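Local coordinates for putative cell adhesion protein (Bacteroides thetaiotaomicron, PDB 4DGU) that is a putative fimbrillin-like cell adhesion protein that binds zinc ions and probably forms part of a distinct type of bacterial pilus, at residues F14-D19 with V121-K126; T78-Y83 with H107-A112; V130-L135 with S224-R229; E145-L150 with N175-K180. All blocks are in the same frame, centred on the assembly; numbering follows the deposited sequence.

Contact 1 of 4, residues F14-D19 with V121-K126; sequences FSISID and VSLKFK
Phe-14 meets Val-121 obliquely, ring carbon CD1 lying 3.5 Å from the CG2 methyl of Val-121. The ring is turned there by its first torsion, chi1 63°, which tucks CG between the backbone N and the carbonyl carbon. Ile-16 runs alongside Val-121, pointing the same way, with its CD1 3.7 Å from Val-121 CG1; its other branch, CG2, crosses to Leu-123 CD1. Farther along the same face, Ile-18 slants across Phe-125, CD1 standing 3.8 Å from CE1. Asp-19 O lies in the plane of the Phe-125 ring, at its edge, and also accepts Phe-125 N at 3.0 Å, the donor standing above the carbonyl plane. Four more backbone bonds, beginning with Val-121 N to Ser-15 O (2.8 Å), join strands 13-20 and 120-135, parallel neighbours (axes at 30°) in the mixed sheet of the fimbrillin-like fold. With an alanine in place of Phe-14, Val-121 CG2, Trp-67 and Phe-79 would probably lose a packing partner, opening a gap. On the reverse face Asp-19 OD2 and Lys-124 NZ stand 6.0 Å apart without touching; Asp-19 has been seen as a zinc ligand in this protein. One face is thus apolar, the other, with Ser-17 and Ser-122, polar.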
# COMPACT_ATOMS: atom_id res chain seq x y z
N PHE A 14 -32.79 32.25 -6.91
CA PHE A 14 -31.38 31.96 -6.70
C PHE A 14 -30.75 31.41 -7.96
O PHE A 14 -31.40 30.68 -8.72
CB PHE A 14 -31.16 30.98 -5.52
CG PHE A 14 -31.74 29.59 -5.65
CD1 PHE A 14 -31.01 28.57 -6.23
CD2 PHE A 14 -32.99 29.30 -5.14
CE1 PHE A 14 -31.53 27.27 -6.31
CE2 PHE A 14 -33.50 28.00 -5.21
CZ PHE A 14 -32.78 27.00 -5.80
N SER A 15 -29.45 31.73 -8.16
CA SER A 15 -28.68 31.18 -9.26
C SER A 15 -27.87 29.98 -8.74
O SER A 15 -27.71 29.81 -7.52
CB SER A 15 -27.78 32.26 -9.87
OG SER A 15 -26.78 32.68 -8.96
N ILE A 16 -27.38 29.15 -9.66
CA ILE A 16 -26.59 27.98 -9.31
C ILE A 16 -25.16 28.16 -9.85
O ILE A 16 -24.96 28.72 -10.94
CB ILE A 16 -27.29 26.69 -9.86
CG1 ILE A 16 -28.59 26.35 -9.07
CG2 ILE A 16 -26.36 25.48 -10.03
CD1 ILE A 16 -28.46 25.79 -7.68
N SER A 17 -24.17 27.70 -9.07
CA SER A 17 -22.76 27.65 -9.44
C SER A 17 -22.29 26.21 -9.28
O SER A 17 -22.71 25.53 -8.34
CB SER A 17 -21.92 28.65 -8.64
OG SER A 17 -21.60 28.17 -7.35
N ILE A 18 -21.48 25.74 -10.23
CA ILE A 18 -20.98 24.36 -10.27
C ILE A 18 -19.63 24.27 -9.60
O ILE A 18 -18.63 24.76 -10.12
CB ILE A 18 -20.93 23.83 -11.74
CG1 ILE A 18 -22.28 24.04 -12.47
CG2 ILE A 18 -20.44 22.36 -11.80
CD1 ILE A 18 -23.56 23.40 -11.79
N ASP A 19 -19.58 23.62 -8.45
CA ASP A 19 -18.34 23.46 -7.72
C ASP A 19 -18.05 21.97 -7.56
O ASP A 19 -18.83 21.15 -8.04
CB ASP A 19 -18.43 24.19 -6.36
CG ASP A 19 -18.27 25.71 -6.42
OD1 ASP A 19 -17.69 26.22 -7.42
OD2 ASP A 19 -18.68 26.38 -5.45
N VAL A 121 -26.49 29.55 -4.96
CA VAL A 121 -26.44 28.23 -4.35
C VAL A 121 -25.31 27.46 -5.07
O VAL A 121 -25.36 27.29 -6.28
CB VAL A 121 -27.83 27.53 -4.42
CG1 VAL A 121 -27.74 26.04 -4.07
CG2 VAL A 121 -28.84 28.24 -3.52
N SER A 122 -24.27 27.05 -4.32
CA SER A 122 -23.14 26.31 -4.88
C SER A 122 -23.33 24.81 -4.74
O SER A 122 -23.29 24.29 -3.62
CB SER A 122 -21.82 26.71 -4.23
OG SER A 122 -21.66 28.12 -4.26
N LEU A 123 -23.54 24.11 -5.85
CA LEU A 123 -23.67 22.66 -5.86
C LEU A 123 -22.30 22.04 -5.90
O LEU A 123 -21.52 22.35 -6.82
CB LEU A 123 -24.53 22.17 -7.05
CG LEU A 123 -26.03 22.38 -6.97
CD1 LEU A 123 -26.64 22.18 -8.31
CD2 LEU A 123 -26.69 21.41 -5.98
N LYS A 124 -22.00 21.15 -4.92
CA LYS A 124 -20.71 20.44 -4.78
C LYS A 124 -20.85 19.06 -5.42
O LYS A 124 -21.38 18.12 -4.79
CB LYS A 124 -20.25 20.34 -3.31
CG LYS A 124 -20.26 21.66 -2.52
CD LYS A 124 -19.07 22.55 -2.81
CE LYS A 124 -18.80 23.53 -1.70
NZ LYS A 124 -18.04 22.91 -0.57
N PHE A 125 -20.35 18.93 -6.67
CA PHE A 125 -20.46 17.70 -7.40
C PHE A 125 -19.33 16.68 -7.13
O PHE A 125 -18.14 17.00 -7.14
CB PHE A 125 -20.51 17.97 -8.90
CG PHE A 125 -21.88 18.42 -9.37
CD1 PHE A 125 -22.23 19.77 -9.36
CD2 PHE A 125 -22.82 17.49 -9.82
CE1 PHE A 125 -23.50 20.17 -9.80
CE2 PHE A 125 -24.08 17.90 -10.24
CZ PHE A 125 -24.41 19.24 -10.23
N LYS A 126 -19.75 15.45 -6.85
CA LYS A 126 -18.95 14.25 -6.77
C LYS A 126 -19.04 13.55 -8.15
O LYS A 126 -20.13 13.56 -8.73
CB LYS A 126 -19.50 13.30 -5.68
CG LYS A 126 -19.43 13.79 -4.25
CD LYS A 126 -20.08 12.80 -3.30
CE LYS A 126 -20.02 13.22 -1.85
NZ LYS A 126 -20.87 12.32 -1.01

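Contact 2 of 4, residues T78-Y83 with H107-A112; sequences TFYAHY and HLFGTA. With ZN (zinc ion), chain D.
Residues 78-83 and 108-112 pair antiparallel, their axes at 164° and 4.6 Å apart at closest approach, with hydrogen bonds in both directions at Phe-79 with Ala-112, Ala-81 with Gly-110 and Tyr-83 with Leu-108. The bond from Leu-108 N to Tyr-83 O is the shortest of these, at 2.7 Å. On one face Phe-109 dominates. With CG anti to the backbone N (chi1 -176°), its ring reaches across to two neighbours of the opposite strand: CZ comes 3.5 Å from Tyr-80 CD1, and CD1 stands 3.5 Å above one face of the His-82 ring, offset toward its rim. The His-82 and Phe-109 planes are inclined at 59°, so the pair is oblique. A water in the plane of the imidazole is 2.9 Å from His-82 ND1 and donates to Leu-108 O, while His-82 NE2 is bonded to Leu-160 O; both ring nitrogens thus have partners. Thr-111 CG2 adds a methyl beside Tyr-80. On the other face Tyr-83 and Leu-108 lie side by side, CD2 to CD1 3.7 Å. His-107, at the loop end, binds a zinc ion through NE2 at 2.2 Å, with two waters as further ligands. The pair lies inside its sheet: strand 45-50 bonds to residues 78-83 and strand 120-135 to residues 107-112, with Ala-81 packing on Leu-123 and Ile-46.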
# COMPACT_ATOMS: atom_id res chain seq x y z
N THR A 78 -31.60 21.63 1.69
CA THR A 78 -30.63 20.76 1.06
C THR A 78 -31.11 20.49 -0.37
O THR A 78 -32.26 20.09 -0.56
CB THR A 78 -30.42 19.48 1.87
OG1 THR A 78 -30.10 19.85 3.21
CG2 THR A 78 -29.32 18.61 1.31
N PHE A 79 -30.23 20.71 -1.36
CA PHE A 79 -30.48 20.46 -2.76
C PHE A 79 -29.66 19.25 -3.21
O PHE A 79 -28.61 18.98 -2.64
CB PHE A 79 -30.17 21.69 -3.61
CG PHE A 79 -31.02 22.88 -3.31
CD1 PHE A 79 -32.27 23.03 -3.90
CD2 PHE A 79 -30.58 23.87 -2.42
CE1 PHE A 79 -33.08 24.13 -3.59
CE2 PHE A 79 -31.38 24.96 -2.13
CZ PHE A 79 -32.62 25.08 -2.71
N TYR A 80 -30.17 18.51 -4.21
CA TYR A 80 -29.58 17.32 -4.81
C TYR A 80 -29.64 17.46 -6.29
O TYR A 80 -30.67 17.91 -6.81
CB TYR A 80 -30.34 16.06 -4.36
CG TYR A 80 -30.32 15.85 -2.87
CD1 TYR A 80 -29.22 15.26 -2.24
CD2 TYR A 80 -31.39 16.26 -2.07
CE1 TYR A 80 -29.20 15.07 -0.86
CE2 TYR A 80 -31.38 16.06 -0.69
CZ TYR A 80 -30.28 15.46 -0.09
OH TYR A 80 -30.23 15.28 1.28
N ALA A 81 -28.57 17.10 -7.01
CA ALA A 81 -28.56 17.26 -8.45
C ALA A 81 -27.84 16.12 -9.16
O ALA A 81 -26.82 15.64 -8.68
CB ALA A 81 -27.92 18.59 -8.82
N HIS A 82 -28.37 15.73 -10.33
CA HIS A 82 -27.78 14.72 -11.21
C HIS A 82 -27.34 15.36 -12.51
O HIS A 82 -28.05 16.19 -13.07
CB HIS A 82 -28.78 13.59 -11.52
CG HIS A 82 -29.06 12.68 -10.37
ND1 HIS A 82 -28.31 11.53 -10.15
CD2 HIS A 82 -30.00 12.78 -9.40
CE1 HIS A 82 -28.82 10.97 -9.06
NE2 HIS A 82 -29.84 11.69 -8.58
N TYR A 83 -26.15 14.97 -12.98
CA TYR A 83 -25.60 15.37 -14.27
C TYR A 83 -24.97 14.16 -14.94
O TYR A 83 -24.10 13.55 -14.36
CB TYR A 83 -24.60 16.54 -14.22
CG TYR A 83 -24.16 16.90 -15.63
CD1 TYR A 83 -25.02 17.60 -16.48
CD2 TYR A 83 -22.96 16.43 -16.15
CE1 TYR A 83 -24.67 17.84 -17.81
CE2 TYR A 83 -22.60 16.66 -17.48
CZ TYR A 83 -23.46 17.38 -18.31
OH TYR A 83 -23.12 17.62 -19.61
N HIS A 107 -21.17 10.26 -14.76
CA HIS A 107 -22.35 10.58 -13.97
C HIS A 107 -21.90 11.25 -12.69
O HIS A 107 -21.04 10.73 -11.95
CB HIS A 107 -23.20 9.34 -13.70
CG HIS A 107 -23.95 8.89 -14.91
ND1 HIS A 107 -25.09 9.56 -15.35
CD2 HIS A 107 -23.65 7.91 -15.79
CE1 HIS A 107 -25.46 8.94 -16.46
NE2 HIS A 107 -24.62 7.94 -16.76
N LEU A 108 -22.41 12.46 -12.49
CA LEU A 108 -22.08 13.32 -11.36
C LEU A 108 -23.32 13.56 -10.49
O LEU A 108 -24.46 13.61 -10.98
CB LEU A 108 -21.45 14.66 -11.83
CG LEU A 108 -20.63 14.66 -13.16
CD1 LEU A 108 -20.29 16.07 -13.60
CD2 LEU A 108 -19.37 13.89 -13.04
N PHE A 109 -23.08 13.66 -9.19
CA PHE A 109 -24.10 13.90 -8.20
C PHE A 109 -23.64 15.01 -7.29
O PHE A 109 -22.54 14.93 -6.74
CB PHE A 109 -24.45 12.62 -7.42
CG PHE A 109 -25.59 12.82 -6.46
CD1 PHE A 109 -26.90 12.90 -6.91
CD2 PHE A 109 -25.35 12.98 -5.10
CE1 PHE A 109 -27.94 13.12 -6.03
CE2 PHE A 109 -26.40 13.18 -4.21
CZ PHE A 109 -27.69 13.23 -4.68
N GLY A 110 -24.46 16.05 -7.17
CA GLY A 110 -24.12 17.22 -6.36
C GLY A 110 -25.10 17.48 -5.25
O GLY A 110 -26.26 17.06 -5.32
N THR A 111 -24.63 18.13 -4.18
CA THR A 111 -25.45 18.53 -3.04
C THR A 111 -25.05 19.93 -2.65
O THR A 111 -23.93 20.37 -2.91
CB THR A 111 -25.37 17.56 -1.83
OG1 THR A 111 -24.08 17.64 -1.25
CG2 THR A 111 -25.64 16.12 -2.18
N ALA A 112 -25.99 20.63 -2.01
CA ALA A 112 -25.78 21.95 -1.47
C ALA A 112 -26.66 22.12 -0.26
O ALA A 112 -27.68 21.45 -0.16
CB ALA A 112 -26.10 23.00 -2.52
ZN ZN D . -24.71 6.74 -18.55
O HOH W 1 -25.79 11.06 -11.60
O HOH W 2 -26.01 4.93 -18.05
O HOH W 3 -22.61 6.07 -18.96

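Contact 3 of 4, residues V130-L135 with S224-R229; sequences VPVIIL and STLSVR
Ser-224 meets Val-130 and Pro-131 at the start of a parallel strand pair in the large mixed sheet of this fimbrillin-like, transthyretin-clan protein; the axes diverge by 21°. Val-130 holds CG1 anti to its own N (chi1 -180°), and this methyl approaches Ser-224 O to 3.4 Å. Ser-224 OG bonds outward, to Asn-242 O of the second subunit. Thr-225 sets its CG2 methyl beside Pro-131 O, the carbonyl that accepts Leu-226 N at 3.0 Å. Leu-226 O in turn accepts Ile-133 N, while Leu-226 CB packs against Val-132 CG2. Ser-227 turns to the other face, where CB nestles between Ile-133 CG1 (4.0 Å) and Leu-135 CD1 (3.9 Å). Val-228 returns to the face of Val-132, Ile-134 and Leu-226 and crosses Val-132, CG2 to CG1 4.0 Å; its N donates to Ile-133 O and its O accepts from Leu-135 N, two bonds to the one strand, the latter 2.7 Å long and nearly straight at 176°. Residues 225-229 also pair antiparallel with a strand of the second subunit, so the sheet continues across the interface. Arg-229 sends NH2 into a salt bridge with Asp-240 of that subunit, while its CA approaches Leu-135 O at 3.5 Å in a CA-H...O contact.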
# COMPACT_ATOMS: atom_id res chain seq x y z
N VAL A 130 -15.92 6.38 -12.82
CA VAL A 130 -14.46 6.40 -12.71
C VAL A 130 -13.82 6.74 -14.08
O VAL A 130 -13.87 5.90 -14.97
CB VAL A 130 -13.92 5.04 -12.12
CG1 VAL A 130 -12.39 5.02 -11.99
CG2 VAL A 130 -14.58 4.70 -10.77
N PRO A 131 -13.24 7.95 -14.29
CA PRO A 131 -12.58 8.24 -15.58
C PRO A 131 -11.33 7.39 -15.79
O PRO A 131 -10.65 6.99 -14.83
CB PRO A 131 -12.21 9.73 -15.49
CG PRO A 131 -12.80 10.25 -14.27
CD PRO A 131 -13.11 9.10 -13.36
N VAL A 132 -11.05 7.12 -17.06
CA VAL A 132 -9.89 6.33 -17.47
C VAL A 132 -8.99 7.21 -18.35
O VAL A 132 -9.46 7.77 -19.35
CB VAL A 132 -10.30 5.01 -18.20
CG1 VAL A 132 -9.07 4.12 -18.44
CG2 VAL A 132 -11.37 4.24 -17.43
N ILE A 133 -7.71 7.34 -17.96
CA ILE A 133 -6.75 8.12 -18.75
C ILE A 133 -5.64 7.21 -19.26
O ILE A 133 -5.15 6.36 -18.52
CB ILE A 133 -6.18 9.36 -18.00
CG1 ILE A 133 -5.42 8.98 -16.71
CG2 ILE A 133 -7.31 10.37 -17.71
CD1 ILE A 133 -4.64 10.11 -16.12
N ILE A 134 -5.25 7.41 -20.52
CA ILE A 134 -4.15 6.68 -21.17
C ILE A 134 -2.92 7.56 -21.14
O ILE A 134 -2.92 8.67 -21.68
CB ILE A 134 -4.44 6.17 -22.62
CG1 ILE A 134 -5.84 5.54 -22.75
CG2 ILE A 134 -3.32 5.17 -23.09
CD1 ILE A 134 -6.30 5.35 -24.24
N LEU A 135 -1.86 7.04 -20.51
CA LEU A 135 -0.60 7.78 -20.39
C LEU A 135 0.55 7.01 -20.99
O LEU A 135 0.55 5.77 -21.00
CB LEU A 135 -0.30 8.12 -18.90
CG LEU A 135 -1.45 8.69 -18.07
CD1 LEU A 135 -1.20 8.49 -16.60
CD2 LEU A 135 -1.70 10.14 -18.41
N SER A 224 -12.65 8.22 -7.90
CA SER A 224 -11.49 7.43 -8.35
C SER A 224 -11.12 7.73 -9.77
O SER A 224 -11.96 8.11 -10.60
CB SER A 224 -11.76 5.92 -8.24
OG SER A 224 -11.64 5.38 -6.94
N THR A 225 -9.85 7.49 -10.07
CA THR A 225 -9.33 7.62 -11.41
C THR A 225 -8.53 6.38 -11.69
O THR A 225 -7.89 5.83 -10.80
CB THR A 225 -8.48 8.90 -11.61
OG1 THR A 225 -9.10 10.02 -10.97
CG2 THR A 225 -8.27 9.23 -13.08
N LEU A 226 -8.58 5.94 -12.93
CA LEU A 226 -7.88 4.77 -13.43
C LEU A 226 -6.90 5.21 -14.50
O LEU A 226 -7.27 5.96 -15.40
CB LEU A 226 -8.94 3.81 -14.00
CG LEU A 226 -8.63 2.31 -14.00
CD1 LEU A 226 -8.22 1.79 -12.57
CD2 LEU A 226 -9.83 1.55 -14.54
N SER A 227 -5.65 4.81 -14.37
CA SER A 227 -4.65 5.15 -15.38
C SER A 227 -4.12 3.91 -16.07
O SER A 227 -3.90 2.88 -15.45
CB SER A 227 -3.51 5.98 -14.80
OG SER A 227 -2.81 5.28 -13.79
N VAL A 228 -4.02 4.01 -17.39
CA VAL A 228 -3.44 2.99 -18.22
C VAL A 228 -2.09 3.59 -18.63
O VAL A 228 -2.07 4.59 -19.34
CB VAL A 228 -4.34 2.55 -19.40
CG1 VAL A 228 -3.65 1.54 -20.30
CG2 VAL A 228 -5.68 2.02 -18.91
N ARG A 229 -0.99 3.05 -18.05
CA ARG A 229 0.38 3.51 -18.30
C ARG A 229 1.16 2.52 -19.18
O ARG A 229 1.61 1.47 -18.73
CB ARG A 229 1.13 3.77 -16.98
CG ARG A 229 2.17 4.89 -17.09
CD ARG A 229 2.39 5.62 -15.78
NE ARG A 229 2.62 4.70 -14.65
CZ ARG A 229 1.80 4.54 -13.62
NH1 ARG A 229 0.68 5.26 -13.54
NH2 ARG A 229 2.09 3.67 -12.66

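Contact 4 of 4, residues E145-L150 with N175-K180; sequences EAKVEL and NIEVKK
Lys-180 NZ is held by several oxygens: it hydrogen-bonds Gly-144 O, donates to a water at 2.8 Å, and makes a long salt bridge of 3.7 Å with Glu-145 OE2. The same water donates to Glu-145 OE2, so it spans the gap between the two charges. Both chains are bent, Glu-145 at chi2 and Lys-180 at chi3, and they cross at about a right angle. Next along, Lys-147 and Glu-177 also cross nearly perpendicularly, but here the aliphatic part of the lysine does the touching, CG lying 3.5 Å from Glu-177 OE2; the ammonium NZ stays 5.5 Å from Glu-177 OE1, without a salt bridge. Glu-149 faces Glu-177 in a non-hydrogen-bonded antiparallel pair. Its CB sits 3.6 Å from Asn-175 OD1, with the carboxylate and amide planes turned 46° apart, and a water donates to Glu-149 OE2 and, weakly, to Asn-175 O. Were Glu-149 an alanine, that water would probably lose its carboxylate acceptor and be left with the weak bond to Asn-175 O. Three backbone bonds join the two segments, among them Val-178 N to Val-148 O at 2.8 Å and 173°. On the reverse side Leu-150 CG meets Val-178 CG2 obliquely at 3.8 Å. This apolar side of the antiparallel sheet packs face to face on the mixed sheet, Val-148 and Val-178 meeting Ile-134 and Leu-150 meeting Val-132 of strand 120-135, while strand 201-204 pairs with residues 147-149 along their other edge.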
# COMPACT_ATOMS: atom_id res chain seq x y z
N GLU A 145 -1.54 5.84 -32.20
CA GLU A 145 -2.66 5.23 -32.94
C GLU A 145 -3.04 3.82 -32.43
O GLU A 145 -3.90 3.15 -33.01
CB GLU A 145 -2.36 5.20 -34.45
CG GLU A 145 -2.29 6.59 -35.10
CD GLU A 145 -3.56 7.42 -35.09
OE1 GLU A 145 -4.41 7.23 -35.99
OE2 GLU A 145 -3.69 8.29 -34.19
N ALA A 146 -2.44 3.40 -31.31
CA ALA A 146 -2.75 2.13 -30.67
C ALA A 146 -4.16 2.14 -30.08
O ALA A 146 -4.61 3.17 -29.57
CB ALA A 146 -1.74 1.84 -29.59
N LYS A 147 -4.85 1.00 -30.17
CA LYS A 147 -6.19 0.81 -29.62
C LYS A 147 -6.03 0.24 -28.20
O LYS A 147 -5.33 -0.75 -28.02
CB LYS A 147 -7.04 -0.10 -30.53
CG LYS A 147 -8.49 -0.32 -30.06
CD LYS A 147 -9.41 -0.84 -31.17
CE LYS A 147 -9.40 -2.35 -31.31
NZ LYS A 147 -10.36 -2.80 -32.36
N VAL A 148 -6.64 0.90 -27.20
CA VAL A 148 -6.59 0.49 -25.79
C VAL A 148 -8.01 0.13 -25.38
O VAL A 148 -8.92 0.95 -25.51
CB VAL A 148 -5.96 1.56 -24.83
CG1 VAL A 148 -5.81 1.01 -23.41
CG2 VAL A 148 -4.62 2.07 -25.36
N GLU A 149 -8.19 -1.10 -24.88
CA GLU A 149 -9.48 -1.60 -24.42
C GLU A 149 -9.38 -2.17 -23.01
O GLU A 149 -8.34 -2.70 -22.63
CB GLU A 149 -9.99 -2.70 -25.35
CG GLU A 149 -10.23 -2.29 -26.79
CD GLU A 149 -10.63 -3.46 -27.67
OE1 GLU A 149 -9.76 -4.33 -27.93
OE2 GLU A 149 -11.82 -3.52 -28.07
N LEU A 150 -10.47 -2.10 -22.24
CA LEU A 150 -10.57 -2.70 -20.91
C LEU A 150 -11.72 -3.69 -20.88
O LEU A 150 -12.74 -3.45 -21.53
CB LEU A 150 -10.81 -1.63 -19.82
CG LEU A 150 -9.74 -0.59 -19.60
CD1 LEU A 150 -10.22 0.43 -18.56
CD2 LEU A 150 -8.37 -1.22 -19.21
N ASN A 175 -15.90 -5.66 -23.25
CA ASN A 175 -14.80 -4.85 -23.78
C ASN A 175 -15.27 -3.44 -24.08
O ASN A 175 -16.23 -3.23 -24.82
CB ASN A 175 -14.14 -5.49 -25.01
CG ASN A 175 -12.89 -6.24 -24.64
OD1 ASN A 175 -11.79 -5.68 -24.56
ND2 ASN A 175 -13.05 -7.52 -24.30
N ILE A 176 -14.59 -2.50 -23.45
CA ILE A 176 -14.82 -1.05 -23.53
C ILE A 176 -13.57 -0.41 -24.12
O ILE A 176 -12.50 -0.56 -23.55
CB ILE A 176 -15.15 -0.49 -22.09
CG1 ILE A 176 -16.33 -1.25 -21.41
CG2 ILE A 176 -15.42 1.03 -22.13
CD1 ILE A 176 -16.09 -1.65 -19.92
N GLU A 177 -13.70 0.29 -25.26
CA GLU A 177 -12.57 1.01 -25.84
C GLU A 177 -12.35 2.33 -25.05
O GLU A 177 -13.32 3.02 -24.69
CB GLU A 177 -12.76 1.28 -27.33
CG GLU A 177 -11.45 1.54 -28.06
CD GLU A 177 -11.52 1.99 -29.50
OE1 GLU A 177 -12.56 1.74 -30.17
OE2 GLU A 177 -10.51 2.55 -29.99
N VAL A 178 -11.07 2.65 -24.76
CA VAL A 178 -10.69 3.83 -23.97
C VAL A 178 -10.29 4.96 -24.92
O VAL A 178 -9.48 4.78 -25.82
CB VAL A 178 -9.58 3.49 -22.92
CG1 VAL A 178 -9.25 4.70 -22.04
CG2 VAL A 178 -10.01 2.33 -22.05
N LYS A 179 -10.91 6.11 -24.73
CA LYS A 179 -10.63 7.32 -25.51
C LYS A 179 -9.36 8.02 -25.01
O LYS A 179 -9.07 8.01 -23.81
CB LYS A 179 -11.83 8.30 -25.41
CG LYS A 179 -13.16 7.69 -25.80
CD LYS A 179 -13.90 8.59 -26.78
CE LYS A 179 -15.15 7.92 -27.32
NZ LYS A 179 -15.62 8.55 -28.58
N LYS A 180 -8.62 8.64 -25.94
CA LYS A 180 -7.45 9.43 -25.60
C LYS A 180 -7.93 10.82 -25.12
O LYS A 180 -9.07 11.21 -25.42
CB LYS A 180 -6.51 9.56 -26.81
CG LYS A 180 -5.79 8.29 -27.25
CD LYS A 180 -4.86 8.58 -28.43
CE LYS A 180 -5.60 9.03 -29.69
NZ LYS A 180 -4.66 9.45 -30.78
O HOH W 4 -5.56 10.15 -33.32
O HOH W 5 -14.95 -3.40 -27.92

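In the fold
Strand 120-135 supplies a segment to contacts 1 and 3: its early residues form contact 1, its last ones contact 3, and the two centres lie 26 Å apart on opposite sides of the chain's centre. Contact 2 is nested in the loop closed by contact 1, in the same mixed sheet, centres 8 Å apart; the backbone N of Lys-124 and of Lys-126 probably hydrogen-bonds to Thr-111 O and Phe-109 O. Contact 4, nested within the loop of contact 3, belongs to the antiparallel sheet and packs on contact 3 through Val-148 and Val-178, centres 11 Å apart. One long, interrupted strand thus connects the two ends, consistent with an elongated subunit built of two packed regions.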